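Local atomic coordinates of carbohydrate binding module (Ruminococcus flavefaciens, PDB entry 4V1K), a protein that probably binds plant cell-wall polysaccharides as a non-catalytic module of the family 9 glycoside hydrolase Cel9A of a bacterial cellulosome. Residues Lys56-Ser68 / Ile101-Trp115. Sequence-based numbering, arbitrary orientation.
Sequences KYVGQFGTSTTDS and IIQTQYGGEIKFGVW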
loop_
_atom_site.group_PDB
_atom_site.type_symbol
_atom_site.label_atom_id
_atom_site.label_comp_id
_atom_site.label_asym_id
_atom_site.label_seq_id
_atom_site.Cartn_x
_atom_site.Cartn_y
_atom_site.Cartn_z
ATOM N N LYS A 56 13.819 1.015 -10.133
ATOM C CA LYS A 56 13.412 1.839 -9.003
ATOM C C LYS A 56 11.932 2.208 -8.993
ATOM O O LYS A 56 11.349 2.611 -10.017
ATOM C CB LYS A 56 14.243 3.118 -8.910
ATOM C CG LYS A 56 15.457 2.922 -8.018
ATOM C CD LYS A 56 16.201 4.221 -7.755
ATOM C CE LYS A 56 17.080 4.631 -8.905
ATOM N NZ LYS A 56 18.238 3.714 -9.105
ATOM N N TYR A 57 11.375 2.080 -7.809
ATOM C CA TYR A 57 10.072 2.625 -7.408
ATOM C C TYR A 57 10.310 3.800 -6.466
ATOM O O TYR A 57 11.156 3.712 -5.588
ATOM C CB TYR A 57 9.268 1.540 -6.653
ATOM C CG TYR A 57 8.167 2.044 -5.726
ATOM C CD1 TYR A 57 6.869 2.284 -6.196
ATOM C CD2 TYR A 57 8.418 2.283 -4.378
ATOM C CE1 TYR A 57 5.877 2.753 -5.350
ATOM C CE2 TYR A 57 7.436 2.773 -3.519
ATOM C CZ TYR A 57 6.164 2.985 -3.994
ATOM O OH TYR A 57 5.214 3.442 -3.094
ATOM N N VAL A 58 9.516 4.857 -6.621
ATOM C CA VAL A 58 9.457 5.956 -5.669
ATOM C C VAL A 58 7.986 6.205 -5.397
ATOM O O VAL A 58 7.182 6.338 -6.323
ATOM C CB VAL A 58 10.086 7.242 -6.204
ATOM C CG1 VAL A 58 10.032 8.351 -5.155
ATOM C CG2 VAL A 58 11.517 7.011 -6.661
ATOM N N GLY A 59 7.614 6.277 -4.122
ATOM C CA GLY A 59 6.208 6.520 -3.773
ATOM C C GLY A 59 5.992 6.637 -2.282
ATOM O O GLY A 59 6.923 6.796 -1.533
ATOM N N GLN A 60 4.729 6.609 -1.876
ATOM C CA GLN A 60 4.317 6.803 -0.492
ATOM C C GLN A 60 3.017 6.069 -0.294
ATOM O O GLN A 60 2.240 5.908 -1.248
ATOM C CB GLN A 60 4.011 8.288 -0.200
ATOM C CG GLN A 60 5.153 9.125 0.184
ATOM C CD GLN A 60 4.805 10.562 0.364
ATOM O OE1 GLN A 60 4.754 11.285 -0.603
ATOM N NE2 GLN A 60 4.635 11.005 1.607
ATOM N N PHE A 61 2.770 5.675 0.954
ATOM C CA PHE A 61 1.483 5.089 1.353
ATOM C C PHE A 61 0.628 6.113 2.094
ATOM O O PHE A 61 1.134 6.980 2.815
ATOM C CB PHE A 61 1.658 3.856 2.252
ATOM C CG PHE A 61 2.239 2.651 1.546
ATOM C CD1 PHE A 61 3.562 2.630 1.125
ATOM C CD2 PHE A 61 1.468 1.541 1.313
ATOM C CE1 PHE A 61 4.092 1.518 0.493
ATOM C CE2 PHE A 61 1.990 0.418 0.700
ATOM C CZ PHE A 61 3.319 0.399 0.277
ATOM N N GLY A 62 -0.693 5.982 1.913
ATOM C CA GLY A 62 -1.655 6.716 2.716
ATOM C C GLY A 62 -2.739 5.798 3.264
ATOM O O GLY A 62 -2.955 4.701 2.745
ATOM N N THR A 63 -3.438 6.266 4.285
ATOM C CA THR A 63 -4.517 5.491 4.890
ATOM C C THR A 63 -5.631 6.376 5.437
ATOM O O THR A 63 -5.402 7.476 5.966
ATOM C CB THR A 63 -3.979 4.564 6.016
ATOM O OG1 THR A 63 -5.036 3.784 6.602
ATOM C CG2 THR A 63 -3.284 5.384 7.111
ATOM N N SER A 64 -6.856 5.843 5.353
ATOM C CA SER A 64 -7.951 6.372 6.147
ATOM C C SER A 64 -7.596 6.294 7.652
ATOM O O SER A 64 -7.001 5.317 8.090
ATOM C CB SER A 64 -9.243 5.571 5.913
ATOM O OG SER A 64 -9.637 5.634 4.546
ATOM N N THR A 65 -8.002 7.314 8.421
ATOM C CA THR A 65 -7.853 7.327 9.861
ATOM C C THR A 65 -9.139 7.786 10.530
ATOM O O THR A 65 -10.035 8.356 9.872
ATOM C CB THR A 65 -6.702 8.243 10.361
ATOM O OG1 THR A 65 -7.143 9.596 10.256
ATOM C CG2 THR A 65 -5.421 8.010 9.616
ATOM N N THR A 66 -9.174 7.648 11.854
ATOM C CA THR A 66 -10.305 8.122 12.663
ATOM C C THR A 66 -10.088 9.570 13.153
ATOM O O THR A 66 -10.925 10.074 13.917
ATOM C CB THR A 66 -10.486 7.193 13.874
ATOM O OG1 THR A 66 -9.287 7.166 14.627
ATOM C CG2 THR A 66 -10.796 5.771 13.415
ATOM N N ASP A 67 -8.999 10.233 12.722
ATOM C CA ASP A 67 -8.776 11.601 13.272
ATOM C C ASP A 67 -9.224 12.707 12.391
ATOM O O ASP A 67 -8.621 13.151 11.392
ATOM C CB ASP A 67 -7.393 11.924 13.696
ATOM C CG ASP A 67 -7.334 13.207 14.557
ATOM O OD1 ASP A 67 -8.381 13.916 14.958
ATOM O OD2 ASP A 67 -6.153 13.478 14.829
ATOM N N SER A 68 -10.387 13.183 12.800
ATOM C CA SER A 68 -11.003 14.291 12.076
ATOM C C SER A 68 -10.159 15.582 11.992
ATOM O O SER A 68 -10.257 16.323 11.002
ATOM C CB SER A 68 -12.355 14.616 12.678
ATOM O OG SER A 68 -12.207 15.060 14.031
ATOM N N ILE A 101 -4.516 4.939 14.852
ATOM C CA ILE A 101 -5.728 5.615 14.378
ATOM C C ILE A 101 -6.172 5.173 12.979
ATOM O O ILE A 101 -7.119 5.753 12.426
ATOM C CB ILE A 101 -5.606 7.156 14.429
ATOM C CG1 ILE A 101 -4.418 7.624 13.607
ATOM C CG2 ILE A 101 -5.568 7.643 15.882
ATOM C CD1 ILE A 101 -4.344 9.115 13.370
ATOM N N ILE A 102 -5.577 4.115 12.434
ATOM C CA ILE A 102 -6.092 3.584 11.147
ATOM C C ILE A 102 -7.590 3.233 11.258
ATOM O O ILE A 102 -8.024 2.555 12.240
ATOM C CB ILE A 102 -5.258 2.388 10.625
ATOM C CG1 ILE A 102 -3.890 2.895 10.140
ATOM C CG2 ILE A 102 -5.969 1.625 9.509
ATOM C CD1 ILE A 102 -2.885 1.828 9.738
ATOM N N GLN A 103 -8.336 3.638 10.217
ATOM C CA GLN A 103 -9.760 3.353 10.145
ATOM C C GLN A 103 -9.982 2.201 9.171
ATOM O O GLN A 103 -9.899 2.362 7.957
ATOM C CB GLN A 103 -10.550 4.599 9.694
ATOM C CG GLN A 103 -12.033 4.328 9.459
ATOM C CD GLN A 103 -12.751 3.865 10.709
ATOM O OE1 GLN A 103 -12.578 2.728 11.136
ATOM N NE2 GLN A 103 -13.617 4.733 11.275
ATOM N N THR A 104 -10.231 1.009 9.717
ATOM C CA THR A 104 -10.547 -0.163 8.887
ATOM C C THR A 104 -12.031 -0.327 8.564
ATOM O O THR A 104 -12.404 -1.141 7.685
ATOM C CB THR A 104 -10.068 -1.477 9.552
ATOM O OG1 THR A 104 -10.718 -1.676 10.812
ATOM C CG2 THR A 104 -8.569 -1.461 9.746
ATOM N N GLN A 105 -12.874 0.442 9.240
ATOM C CA GLN A 105 -14.331 0.340 9.105
ATOM C C GLN A 105 -14.895 1.402 8.157
ATOM O O GLN A 105 -14.202 2.362 7.770
ATOM C CB GLN A 105 -14.973 0.544 10.479
ATOM C CG GLN A 105 -14.407 -0.356 11.585
ATOM C CD GLN A 105 -15.183 -0.259 12.879
ATOM O OE1 GLN A 105 -16.373 -0.511 12.912
ATOM N NE2 GLN A 105 -14.502 0.103 13.958
ATOM N N TYR A 106 -16.165 1.224 7.792
ATOM C CA TYR A 106 -16.949 2.269 7.100
ATOM C C TYR A 106 -16.332 2.674 5.744
ATOM O O TYR A 106 -16.493 3.793 5.287
ATOM C CB TYR A 106 -17.216 3.490 8.036
ATOM C CG TYR A 106 -17.758 3.041 9.369
ATOM C CD1 TYR A 106 -18.970 2.343 9.434
ATOM C CD2 TYR A 106 -17.073 3.284 10.569
ATOM C CE1 TYR A 106 -19.473 1.867 10.645
ATOM C CE2 TYR A 106 -17.580 2.826 11.790
ATOM C CZ TYR A 106 -18.777 2.118 11.828
ATOM O OH TYR A 106 -19.280 1.603 13.037
ATOM N N GLY A 107 -15.691 1.704 5.091
ATOM C CA GLY A 107 -15.090 1.879 3.768
ATOM C C GLY A 107 -13.635 2.372 3.786
ATOM O O GLY A 107 -13.103 2.739 2.726
ATOM N N GLY A 108 -12.989 2.429 4.969
ATOM C CA GLY A 108 -11.599 2.837 5.036
ATOM C C GLY A 108 -10.713 2.058 4.068
ATOM O O GLY A 108 -10.933 0.851 3.841
ATOM N N GLU A 109 -9.673 2.732 3.578
ATOM C CA GLU A 109 -8.750 2.186 2.591
ATOM C C GLU A 109 -7.271 2.391 2.963
ATOM O O GLU A 109 -6.908 3.410 3.580
ATOM C CB GLU A 109 -8.951 2.860 1.210
ATOM C CG GLU A 109 -10.300 2.582 0.567
ATOM C CD GLU A 109 -10.483 3.155 -0.813
ATOM O OE1 GLU A 109 -9.496 3.613 -1.432
ATOM O OE2 GLU A 109 -11.637 3.085 -1.312
ATOM N N ILE A 110 -6.435 1.469 2.461
ATOM C CA ILE A 110 -5.012 1.657 2.322
ATOM C C ILE A 110 -4.735 2.037 0.872
ATOM O O ILE A 110 -5.303 1.439 -0.065
ATOM C CB ILE A 110 -4.217 0.382 2.782
ATOM C CG1 ILE A 110 -2.705 0.594 2.706
ATOM C CG2 ILE A 110 -4.586 -0.861 1.956
ATOM C CD1 ILE A 110 -2.159 1.537 3.732
ATOM N N LYS A 111 -3.883 3.042 0.681
ATOM C CA LYS A 111 -3.563 3.588 -0.660
ATOM C C LYS A 111 -2.053 3.477 -0.951
ATOM O O LYS A 111 -1.218 3.878 -0.132
ATOM C CB LYS A 111 -4.056 5.037 -0.778
ATOM C CG LYS A 111 -5.566 5.173 -0.594
ATOM C CD LYS A 111 -6.220 6.001 -1.665
ATOM C CE LYS A 111 -7.681 6.206 -1.367
ATOM N NZ LYS A 111 -8.466 6.111 -2.624
ATOM N N PHE A 112 -1.740 2.897 -2.106
ATOM C CA PHE A 112 -0.368 2.654 -2.588
ATOM C C PHE A 112 -0.074 3.684 -3.667
ATOM O O PHE A 112 -0.623 3.629 -4.781
ATOM C CB PHE A 112 -0.289 1.220 -3.132
ATOM C CG PHE A 112 0.991 0.874 -3.851
ATOM C CD1 PHE A 112 2.213 0.948 -3.205
ATOM C CD2 PHE A 112 0.952 0.388 -5.154
ATOM C CE1 PHE A 112 3.382 0.569 -3.862
ATOM C CE2 PHE A 112 2.111 0.030 -5.814
ATOM C CZ PHE A 112 3.313 0.119 -5.160
ATOM N N GLY A 113 0.742 4.662 -3.310
ATOM C CA GLY A 113 1.090 5.757 -4.208
ATOM C C GLY A 113 2.324 5.405 -5.037
ATOM O O GLY A 113 3.354 4.963 -4.494
ATOM N N VAL A 114 2.225 5.606 -6.346
ATOM C CA VAL A 114 3.339 5.382 -7.264
ATOM C C VAL A 114 3.725 6.712 -7.908
ATOM O O VAL A 114 3.060 7.189 -8.841
ATOM C CB VAL A 114 2.996 4.330 -8.369
ATOM C CG1 VAL A 114 4.242 4.008 -9.195
ATOM C CG2 VAL A 114 2.462 3.050 -7.752
ATOM N N TRP A 115 4.774 7.340 -7.392
ATOM C CA TRP A 115 5.229 8.617 -7.974
ATOM C C TRP A 115 6.108 8.405 -9.217
ATOM O O TRP A 115 6.117 9.251 -10.129
ATOM C CB TRP A 115 5.985 9.440 -6.929
ATOM C CG TRP A 115 5.304 9.747 -5.603
ATOM C CD1 TRP A 115 5.956 10.165 -4.457
ATOM C CD2 TRP A 115 3.904 9.700 -5.258
ATOM N NE1 TRP A 115 5.068 10.364 -3.443
ATOM C CE2 TRP A 115 3.805 10.086 -3.892
ATOM C CE3 TRP A 115 2.724 9.334 -5.943
ATOM C CZ2 TRP A 115 2.564 10.170 -3.212
ATOM C CZ3 TRP A 115 1.502 9.421 -5.262
ATOM C CH2 TRP A 115 1.444 9.812 -3.900
#
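Two neighbouring antiparallel strands, 56-64 and 109-114, pair within one sheet of this two-sheet beta module, with Phe61 opposite Phe112 as a non-hydrogen-bonded pair. Gly62 and Lys111 form the next, hydrogen-bonded pair, exchanging both backbone bonds. On the buried face, turned to strand 87-93 of the other sheet, the rings of Tyr57, Phe61 and Phe112 cluster over Ile90. Tyr57 and Phe112 lie nearly parallel (11°) but slid apart with little overlap, whereas Phe61 meets Phe112 obliquely, CZ to CD1 3.7 Å. Tyr57 swings CG anti to its backbone N (chi1 158°), carrying OH to Gly113 O at 2.8 Å, nearly in line with that carbonyl. At the loop end, Ser64 OG accepts from Glu109 N, while Ser64 O takes Gln103 N and Thr63 OG1 from opposite faces of its plane; Thr63 OG1 is also hydrogen-bonded to Tyr30 OH. Beyond it Thr66 N bonds Ile101 O. On the other face, Gln60 meets Trp115, at the corner where the chain leaves strand 109-114. Gly59 CA sits over Trp115's five-membered ring, 3.8 Å from its centroid. The Gln60 amide stands almost perpendicular to the indole, its NE2 held by Gly76 O and its OE1 offering an in-plane lone pair to Trp115 NE1 at 3.0 Å.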